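Local coordinates for NADPH-ferredoxin reductase FprA (Mycobacterium tuberculosis, PDB 1LQT), which is an FAD-containing ferredoxin-NADP+ reductase that passes electrons between NADP(H) and ferredoxin and may supply electrons to P450 systems, at residues D231-E236 with Q247-L252; E30-A35 with T381-L386; S21-A26 with E68-D73. All coordinates share one frame; numbering follows the deposited sequence.

Contact 1 of 3, residues D231-E236 with Q247-L252; sequences DGITDE and QNIKVL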
loop_
_atom_site.group_PDB
_atom_site.type_symbol
_atom_site.label_atom_id
_atom_site.label_comp_id
_atom_site.label_asym_id
_atom_site.label_seq_id
_atom_site.Cartn_x
_atom_site.Cartn_y
_atom_site.Cartn_z
ATOM N N ASP A 231 19.645 9.711 -23.262
ATOM C CA ASP A 231 20.362 10.879 -23.772
ATOM C C ASP A 231 20.101 12.039 -22.841
ATOM O O ASP A 231 18.972 12.291 -22.414
ATOM C CB ASP A 231 19.863 11.230 -25.178
ATOM C CG ASP A 231 20.591 12.377 -25.822
ATOM O OD1 ASP A 231 21.766 12.642 -25.433
ATOM O OD2 ASP A 231 19.999 13.015 -26.709
ATOM N N GLY A 232 21.165 12.728 -22.462
ATOM C CA GLY A 232 21.075 13.837 -21.535
ATOM C C GLY A 232 21.045 13.410 -20.082
ATOM O O GLY A 232 20.911 14.270 -19.218
ATOM N N ILE A 233 21.150 12.110 -19.831
ATOM C CA ILE A 233 21.106 11.526 -18.479
ATOM C C ILE A 233 22.536 11.148 -18.160
ATOM O O ILE A 233 23.046 10.198 -18.742
ATOM C CB ILE A 233 20.154 10.322 -18.437
ATOM C CG1 ILE A 233 18.765 10.695 -18.996
ATOM C CG2 ILE A 233 20.035 9.785 -17.021
ATOM C CD1 ILE A 233 18.146 11.921 -18.388
ATOM N N THR A 234 23.166 11.858 -17.235
ATOM C CA THR A 234 24.575 11.674 -16.968
ATOM C C THR A 234 24.819 11.050 -15.626
ATOM O O THR A 234 24.035 11.190 -14.683
ATOM C CB THR A 234 25.383 13.000 -17.118
ATOM O OG1 THR A 234 25.142 13.862 -15.985
ATOM C CG2 THR A 234 25.043 13.760 -18.381
ATOM N N ASP A 235 25.918 10.327 -15.548
ATOM C CA ASP A 235 26.304 9.738 -14.297
ATOM C C ASP A 235 26.581 10.816 -13.260
ATOM O O ASP A 235 26.257 10.605 -12.094
ATOM C CB ASP A 235 27.530 8.865 -14.475
ATOM C CG ASP A 235 27.243 7.559 -15.225
ATOM O OD1 ASP A 235 26.051 7.215 -15.505
ATOM O OD2 ASP A 235 28.200 6.796 -15.544
ATOM N N GLU A 236 27.164 11.937 -13.675
ATOM C CA GLU A 236 27.426 13.038 -12.768
ATOM C C GLU A 236 26.137 13.536 -12.129
ATOM O O GLU A 236 26.051 13.693 -10.907
ATOM C CB GLU A 236 28.158 14.186 -13.469
ATOM C CG GLU A 236 28.344 15.387 -12.536
ATOM C CD GLU A 236 29.111 16.569 -13.126
ATOM O OE1 GLU A 236 30.039 16.343 -13.941
ATOM O OE2 GLU A 236 28.783 17.747 -12.760
ATOM N N GLN A 247 22.926 4.166 -8.609
ATOM C CA GLN A 247 22.820 2.739 -8.847
ATOM C C GLN A 247 21.722 2.435 -9.860
ATOM O O GLN A 247 21.877 1.579 -10.718
ATOM C CB GLN A 247 22.628 1.952 -7.542
ATOM C CG GLN A 247 23.766 2.112 -6.559
ATOM C CD GLN A 247 25.097 1.705 -7.141
ATOM O OE1 GLN A 247 25.212 0.651 -7.766
ATOM N NE2 GLN A 247 26.117 2.528 -6.917
ATOM N N ASN A 248 20.602 3.127 -9.747
ATOM C CA ASN A 248 19.507 2.925 -10.674
ATOM C C ASN A 248 19.970 3.168 -12.111
ATOM O O ASN A 248 19.616 2.405 -13.002
ATOM C CB ASN A 248 18.365 3.887 -10.399
ATOM C CG ASN A 248 17.511 3.533 -9.216
ATOM O OD1 ASN A 248 17.671 2.494 -8.577
ATOM N ND2 ASN A 248 16.569 4.420 -8.935
ATOM N N ILE A 249 20.693 4.261 -12.339
ATOM C CA ILE A 249 21.063 4.603 -13.704
ATOM C C ILE A 249 22.028 3.550 -14.250
ATOM O O ILE A 249 21.950 3.202 -15.420
ATOM C CB ILE A 249 21.607 6.037 -13.784
ATOM C CG1 ILE A 249 20.529 7.057 -13.423
ATOM C CG2 ILE A 249 22.177 6.353 -15.167
ATOM C CD1 ILE A 249 19.196 6.890 -14.090
ATOM N N LYS A 250 22.910 3.009 -13.412
ATOM C CA LYS A 250 23.792 1.933 -13.874
ATOM C C LYS A 250 22.970 0.746 -14.365
ATOM O O LYS A 250 23.243 0.147 -15.394
ATOM C CB LYS A 250 24.736 1.492 -12.747
ATOM C CG LYS A 250 25.818 2.489 -12.393
ATOM C CD LYS A 250 26.609 2.054 -11.147
ATOM C CE LYS A 250 27.599 3.130 -10.656
ATOM N NZ LYS A 250 28.377 2.657 -9.447
ATOM N N VAL A 251 21.929 0.413 -13.617
ATOM C CA VAL A 251 21.060 -0.697 -13.984
ATOM C C VAL A 251 20.297 -0.403 -15.281
ATOM O O VAL A 251 20.222 -1.238 -16.175
ATOM C CB VAL A 251 20.120 -1.037 -12.838
ATOM C CG1 VAL A 251 19.078 -2.036 -13.276
ATOM C CG2 VAL A 251 20.917 -1.561 -11.638
ATOM N N LEU A 252 19.771 0.809 -15.402
ATOM C CA LEU A 252 19.049 1.175 -16.608
ATOM C C LEU A 252 19.962 1.152 -17.840
ATOM O O LEU A 252 19.544 0.730 -18.897
ATOM C CB LEU A 252 18.388 2.547 -16.467
ATOM C CG LEU A 252 17.305 2.653 -15.396
ATOM C CD1 LEU A 252 16.762 4.063 -15.423
ATOM C CD2 LEU A 252 16.171 1.643 -15.550
#

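Contact 2 of 3, residues E30-A35 with T381-L386; sequences EDLDMA and TLIKNL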
loop_
_atom_site.group_PDB
_atom_site.type_symbol
_atom_site.label_atom_id
_atom_site.label_comp_id
_atom_site.label_asym_id
_atom_site.label_seq_id
_atom_site.Cartn_x
_atom_site.Cartn_y
_atom_site.Cartn_z
ATOM N N GLU A 30 8.338 2.845 35.339
ATOM C CA GLU A 30 7.567 2.618 36.545
ATOM C C GLU A 30 6.288 3.436 36.534
ATOM O O GLU A 30 6.253 4.550 35.982
ATOM C CB GLU A 30 8.394 2.988 37.781
ATOM C CG GLU A 30 9.747 2.302 37.837
ATOM C CD GLU A 30 9.658 0.852 38.272
ATOM O OE1 GLU A 30 8.538 0.379 38.582
ATOM O OE2 GLU A 30 10.719 0.179 38.317
ATOM N N ASP A 31 5.236 2.888 37.122
ATOM C CA ASP A 31 3.950 3.566 37.211
ATOM C C ASP A 31 3.362 3.960 35.865
ATOM O O ASP A 31 2.773 5.014 35.700
ATOM C CB ASP A 31 4.134 4.801 38.092
ATOM C CG ASP A 31 4.623 4.428 39.480
ATOM O OD1 ASP A 31 3.978 3.565 40.123
ATOM O OD2 ASP A 31 5.658 4.900 39.979
ATOM N N LEU A 32 3.559 3.077 34.900
ATOM C CA LEU A 32 3.029 3.242 33.557
ATOM C C LEU A 32 2.669 1.858 33.029
ATOM O O LEU A 32 3.531 1.019 32.835
ATOM C CB LEU A 32 4.048 3.882 32.642
ATOM C CG LEU A 32 3.534 4.167 31.226
ATOM C CD1 LEU A 32 2.364 5.102 31.200
ATOM C CD2 LEU A 32 4.659 4.702 30.334
ATOM N N ASP A 33 1.393 1.635 32.844
ATOM C CA ASP A 33 0.890 0.380 32.318
ATOM C C ASP A 33 0.021 0.674 31.101
ATOM O O ASP A 33 -0.564 1.746 31.013
ATOM C CB ASP A 33 0.095 -0.354 33.403
ATOM C CG ASP A 33 0.823 -0.382 34.741
ATOM O OD1 ASP A 33 1.869 -1.008 34.810
ATOM O OD2 ASP A 33 0.432 0.226 35.777
ATOM N N MET A 34 -0.055 -0.283 30.190
ATOM C CA MET A 34 -0.717 -0.097 28.913
ATOM C C MET A 34 -1.589 -1.288 28.558
ATOM O O MET A 34 -1.252 -2.439 28.816
ATOM C CB MET A 34 0.285 0.101 27.773
ATOM C CG MET A 34 0.883 1.491 27.683
ATOM S SD MET A 34 -0.230 2.786 27.108
ATOM C CE MET A 34 0.929 4.151 27.254
ATOM N N ALA A 35 -2.706 -0.994 27.917
ATOM C CA ALA A 35 -3.601 -1.975 27.299
ATOM C C ALA A 35 -3.845 -1.417 25.902
ATOM O O ALA A 35 -4.200 -0.252 25.761
ATOM C CB ALA A 35 -4.895 -2.086 28.059
ATOM N N THR A 381 4.974 11.435 21.877
ATOM C CA THR A 381 4.084 12.586 22.087
ATOM C C THR A 381 2.829 12.208 22.873
ATOM O O THR A 381 2.432 12.892 23.818
ATOM C CB THR A 381 3.656 13.176 20.725
ATOM O OG1 THR A 381 4.801 13.594 19.979
ATOM C CG2 THR A 381 2.792 14.401 20.907
ATOM N N LEU A 382 2.189 11.119 22.449
ATOM C CA LEU A 382 1.003 10.607 23.097
ATOM C C LEU A 382 1.247 10.353 24.583
ATOM O O LEU A 382 0.444 10.754 25.442
ATOM C CB LEU A 382 0.587 9.323 22.363
ATOM C CG LEU A 382 -0.617 8.541 22.845
ATOM C CD1 LEU A 382 -1.077 7.611 21.746
ATOM C CD2 LEU A 382 -0.338 7.755 24.084
ATOM N N ILE A 383 2.347 9.689 24.895
ATOM C CA ILE A 383 2.633 9.307 26.272
ATOM C C ILE A 383 2.936 10.547 27.112
ATOM O O ILE A 383 2.490 10.653 28.252
ATOM C CB ILE A 383 3.774 8.296 26.328
ATOM C CG1 ILE A 383 3.254 6.966 25.772
ATOM C CG2 ILE A 383 4.300 8.104 27.755
ATOM C CD1 ILE A 383 4.213 5.867 25.748
ATOM N N LYS A 384 3.679 11.494 26.550
ATOM C CA LYS A 384 3.912 12.758 27.255
ATOM C C LYS A 384 2.588 13.434 27.588
ATOM O O LYS A 384 2.399 13.935 28.705
ATOM C CB LYS A 384 4.803 13.667 26.413
ATOM C CG LYS A 384 4.963 15.114 26.941
ATOM C CD LYS A 384 6.008 15.874 26.102
ATOM C CE LYS A 384 6.103 17.389 26.413
ATOM N NZ LYS A 384 7.095 18.040 25.490
ATOM N N ASN A 385 1.668 13.461 26.619
ATOM C CA ASN A 385 0.386 14.115 26.831
ATOM C C ASN A 385 -0.459 13.409 27.870
ATOM O O ASN A 385 -1.097 14.052 28.683
ATOM C CB ASN A 385 -0.381 14.242 25.503
ATOM C CG ASN A 385 0.222 15.247 24.560
ATOM O OD1 ASN A 385 -0.032 15.172 23.327
ATOM N ND2 ASN A 385 0.977 16.182 25.075
ATOM N N LEU A 386 -0.394 12.087 27.930
ATOM C CA LEU A 386 -1.143 11.380 28.972
ATOM C C LEU A 386 -0.600 11.707 30.350
ATOM O O LEU A 386 -1.370 11.856 31.287
ATOM C CB LEU A 386 -1.091 9.877 28.776
ATOM C CG LEU A 386 -1.862 9.310 27.592
ATOM C CD1 LEU A 386 -1.654 7.821 27.582
ATOM C CD2 LEU A 386 -3.323 9.659 27.646
#

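Contact 3 of 3, residues S21-A26 with E68-D73; sequences SLLKAA and EKTAED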
loop_
_atom_site.group_PDB
_atom_site.type_symbol
_atom_site.label_atom_id
_atom_site.label_comp_id
_atom_site.label_asym_id
_atom_site.label_seq_id
_atom_site.Cartn_x
_atom_site.Cartn_y
_atom_site.Cartn_z
ATOM N N SER A 21 5.737 0.174 20.512
ATOM C CA SER A 21 6.283 1.326 21.245
ATOM C C SER A 21 5.518 1.591 22.547
ATOM O O SER A 21 6.114 1.914 23.564
ATOM C CB SER A 21 6.256 2.562 20.367
ATOM O OG SER A 21 7.141 2.460 19.285
ATOM N N LEU A 22 4.209 1.445 22.520
ATOM C CA LEU A 22 3.399 1.638 23.707
ATOM C C LEU A 22 3.749 0.614 24.767
ATOM O O LEU A 22 3.924 0.940 25.945
ATOM C CB LEU A 22 1.933 1.551 23.364
ATOM C CG LEU A 22 1.364 2.709 22.537
ATOM C CD1 LEU A 22 0.081 2.303 21.829
ATOM C CD2 LEU A 22 1.154 3.960 23.401
ATOM N N LEU A 23 3.839 -0.655 24.373
ATOM C CA LEU A 23 4.108 -1.713 25.332
ATOM C C LEU A 23 5.528 -1.602 25.881
ATOM O O LEU A 23 5.782 -1.864 27.062
ATOM C CB LEU A 23 3.848 -3.064 24.672
ATOM C CG LEU A 23 2.409 -3.319 24.262
ATOM C CD1 LEU A 23 2.301 -4.620 23.483
ATOM C CD2 LEU A 23 1.454 -3.295 25.447
ATOM N N LYS A 24 6.467 -1.195 25.034
ATOM C CA LYS A 24 7.846 -0.972 25.462
ATOM C C LYS A 24 7.959 0.141 26.499
ATOM O O LYS A 24 8.691 0.018 27.463
ATOM C CB LYS A 24 8.745 -0.661 24.268
ATOM C CG LYS A 24 10.197 -0.385 24.618
ATOM C CD LYS A 24 10.991 -0.014 23.370
ATOM C CE LYS A 24 10.527 1.288 22.701
ATOM N NZ LYS A 24 11.127 1.464 21.356
ATOM N N ALA A 25 7.222 1.218 26.282
ATOM C CA ALA A 25 7.189 2.302 27.254
ATOM C C ALA A 25 6.730 1.767 28.618
ATOM O O ALA A 25 7.342 2.071 29.652
ATOM C CB ALA A 25 6.292 3.400 26.781
ATOM N N ALA A 26 5.647 1.018 28.637
ATOM C CA ALA A 26 5.180 0.424 29.877
ATOM C C ALA A 26 6.235 -0.495 30.500
ATOM O O ALA A 26 6.488 -0.446 31.719
ATOM C CB ALA A 26 3.907 -0.312 29.659
ATOM N N GLU A 68 3.147 -10.633 15.019
ATOM C CA GLU A 68 2.543 -11.752 15.756
ATOM C C GLU A 68 3.092 -11.815 17.176
ATOM O O GLU A 68 2.356 -12.076 18.112
ATOM C CB GLU A 68 2.794 -13.066 15.033
ATOM C CG GLU A 68 1.992 -13.162 13.740
ATOM C CD GLU A 68 2.298 -14.403 12.934
ATOM O OE1 GLU A 68 3.486 -14.648 12.668
ATOM O OE2 GLU A 68 1.366 -15.079 12.538
ATOM N N LYS A 69 4.378 -11.566 17.332
ATOM C CA LYS A 69 4.967 -11.567 18.654
ATOM C C LYS A 69 4.364 -10.455 19.508
ATOM O O LYS A 69 4.044 -10.678 20.664
ATOM C CB LYS A 69 6.482 -11.422 18.550
ATOM C CG LYS A 69 7.217 -11.559 19.876
ATOM C CD LYS A 69 8.726 -11.579 19.701
ATOM C CE LYS A 69 9.431 -11.322 21.016
ATOM N NZ LYS A 69 8.980 -12.308 22.024
ATOM N N THR A 70 4.151 -9.269 18.939
ATOM C CA THR A 70 3.498 -8.207 19.681
ATOM C C THR A 70 2.087 -8.643 20.085
ATOM O O THR A 70 1.650 -8.427 21.210
ATOM C CB THR A 70 3.467 -6.951 18.825
ATOM O OG1 THR A 70 4.806 -6.481 18.667
ATOM C CG2 THR A 70 2.643 -5.831 19.475
ATOM N N ALA A 71 1.367 -9.255 19.143
ATOM C CA ALA A 71 0.002 -9.673 19.384
ATOM C C ALA A 71 -0.113 -10.760 20.450
ATOM O O ALA A 71 -1.195 -10.931 21.020
ATOM C CB ALA A 71 -0.669 -10.083 18.091
ATOM N N GLU A 72 0.972 -11.464 20.748
ATOM C CA GLU A 72 0.952 -12.469 21.811
ATOM C C GLU A 72 0.887 -11.831 23.192
ATOM O O GLU A 72 0.585 -12.492 24.156
ATOM C CB GLU A 72 2.210 -13.341 21.776
ATOM C CG GLU A 72 2.220 -14.415 20.717
ATOM C CD GLU A 72 1.090 -15.385 20.936
ATOM O OE1 GLU A 72 0.081 -15.324 20.189
ATOM O OE2 GLU A 72 1.197 -16.228 21.871
ATOM N N ASP A 73 1.169 -10.543 23.301
ATOM C CA ASP A 73 1.172 -9.907 24.597
ATOM C C ASP A 73 -0.223 -9.925 25.186
ATOM O O ASP A 73 -1.167 -9.581 24.510
ATOM C CB ASP A 73 1.634 -8.463 24.439
ATOM C CG ASP A 73 2.070 -7.856 25.721
ATOM O OD1 ASP A 73 1.212 -7.696 26.617
ATOM O OD2 ASP A 73 3.265 -7.503 25.898
#

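Contact 1 of 3, residues D231-E236 with Q247-L252
Ile-249 meets two residues of segment 231-236, and each of its branches has its own partner. The CD1 end lies near the methyl CG2 of Ile-233, with Ile-249 CD1 to Ile-233 CG2 at 4.2 Å. The other branch, CG2, faces the carboxylate of Asp-235, and Ile-249 CG2 is 4.0 Å from Asp-235 OD1. With CG2 of Ile-249 anti to the backbone N and CG1 beside it (chi1 -65°), the short branch is directed at Asp-235 and the long one at Ile-233. Asp-235 adds only its carboxylate end. Its side chain runs at a slant to that of Ile-249. The charge of OD1 is met by a salt bridge to Arg-253 NH2, and the same NH2 is hydrogen-bonded to Ile-233 O. One guanidinium thus ties the loop and the first turn of helix 235-241 to helix 243-256. Thr-234 is the N-cap of helix 235-241. Leu-203 touches both isoleucines, and Pro-202 adds to the cover of Ile-249. The side chain of Ile-249 is about 13 Å from the bound NADP derivative. These two helices link the neighbouring parallel strands 221-224 and 265-270, a helical crossover of the Rossmann-like NADP-binding domain.

Contact 2 of 3, residues E30-A35 with T381-L386
Leu-32 and Ile-383 mark the nearest backbone approach, with their CA atoms 9.5 Å apart, so the loop leading into strand 34-40 and helix 370-391 meet through side chains. Ile-383 points from the helix toward the loop and reaches both Leu-32 and Met-34. Its methyl CG2 meets one branch of the leucine, with Ile-383 CG2 to Leu-32 CD2 at 4.3 Å. Its longer branch meets the end of the methionine. Met-34 CE is 3.9 Å from Ile-383 CG1 and 4.0 Å from Ile-383 CD1, so the methyl lies across the CG1-CD1 bond. Met-34 gets there by a bend in its chain (chi2 -72°), which turns SD and CE toward the helix. A second conformer of Met-34 is deposited, so these distances hold for one of the two. Leu-32 and Met-34 alternate with Asp-33 along the chain, and both point to the helix. The strand belongs to the Rossmann-type FAD-binding domain, where 34-40 follows helix 13-28 and pairs in parallel with strand 4-9. Backbone hydrogen bonds join Asp-33 and Ala-35 to Tyr-4, and Ala-35 also to Ile-6. Helix 13-28 closes in beside the contact, where Ala-25 touches both Leu-32 and Ile-383. One turn on from Leu-382, Leu-386 points the same general way, and Leu-386 CD1 is 4.5 Å from Met-34 CE. Leu-386 also packs on Tyr-4, while Leu-382 reaches Ala-99 and Ile-101 of strand 99-102.

Contact 3 of 3, residues S21-A26 with E68-D73
The carboxylate of Asp-73 is the flat group here, and the methyl CD1 of Leu-23 stands over one of its faces. The methyl is shifted from the carboxyl carbon toward OD2 and CB, with Leu-23 CD1 to Asp-73 CG at 3.9 Å. It is as close to one oxygen, since Leu-23 CD1 lies 3.9 Å from Asp-73 OD2. The contact is van der Waals packing. The charge has its partner in Arg-75, whose NH2 forms a salt bridge with OD2. The same arginine touches Leu-23, so the leucine packs on Arg-75 as well as on Asp-73. Asp-73 extends its carboxylate toward helix 13-28 because CG is anti to the backbone N (chi1 -162°). Leu-23 comes from the opposite direction. Its CD1 also touches a second residue, with Leu-23 CD1 to Thr-70 CG2 at 4.2 Å. Thr-70 thus offers its methyl to the leucine, while its OG1 makes a weak hydrogen bond to Gln-66 O. Asp-73 N is hydrogen-bonded to Thr-70 O, which holds the backbone in a tight turn here. Leu-23 also leans on Val-36 of strand 34-40. On another face of helix 13-28, Leu-22 packs against helix 370-391 and strands 4-9 and 34-40. Helix 13-28 therefore lies against the sheet, between helix 370-391 and segment 68-73, which leads to strand 76-80.

How the contacts relate
Contacts 2 and 3 adjoin in the FAD-binding domain, with centres about 13 Å apart. They touch directly: Ile-383 CD1 is 3.4 Å from Ala-25 CB. Helix 13-28, which carries segment 21-26, is followed after a short loop by strand 34-40, and segment 30-35 covers most of that loop. Their segments alternate along the chain, in the order 21-26, 30-35, 68-73, 381-386. Contact 1 falls between 68-73 and 381-386. It sits beside the parallel sheet of the NADP-binding domain, with its centre about 49 Å from that of contact 2 and 44 Å from that of contact 3. The chain thus leaves the FAD domain, builds the NADP domain, and returns with strand 354-356, ahead of helix 370-391.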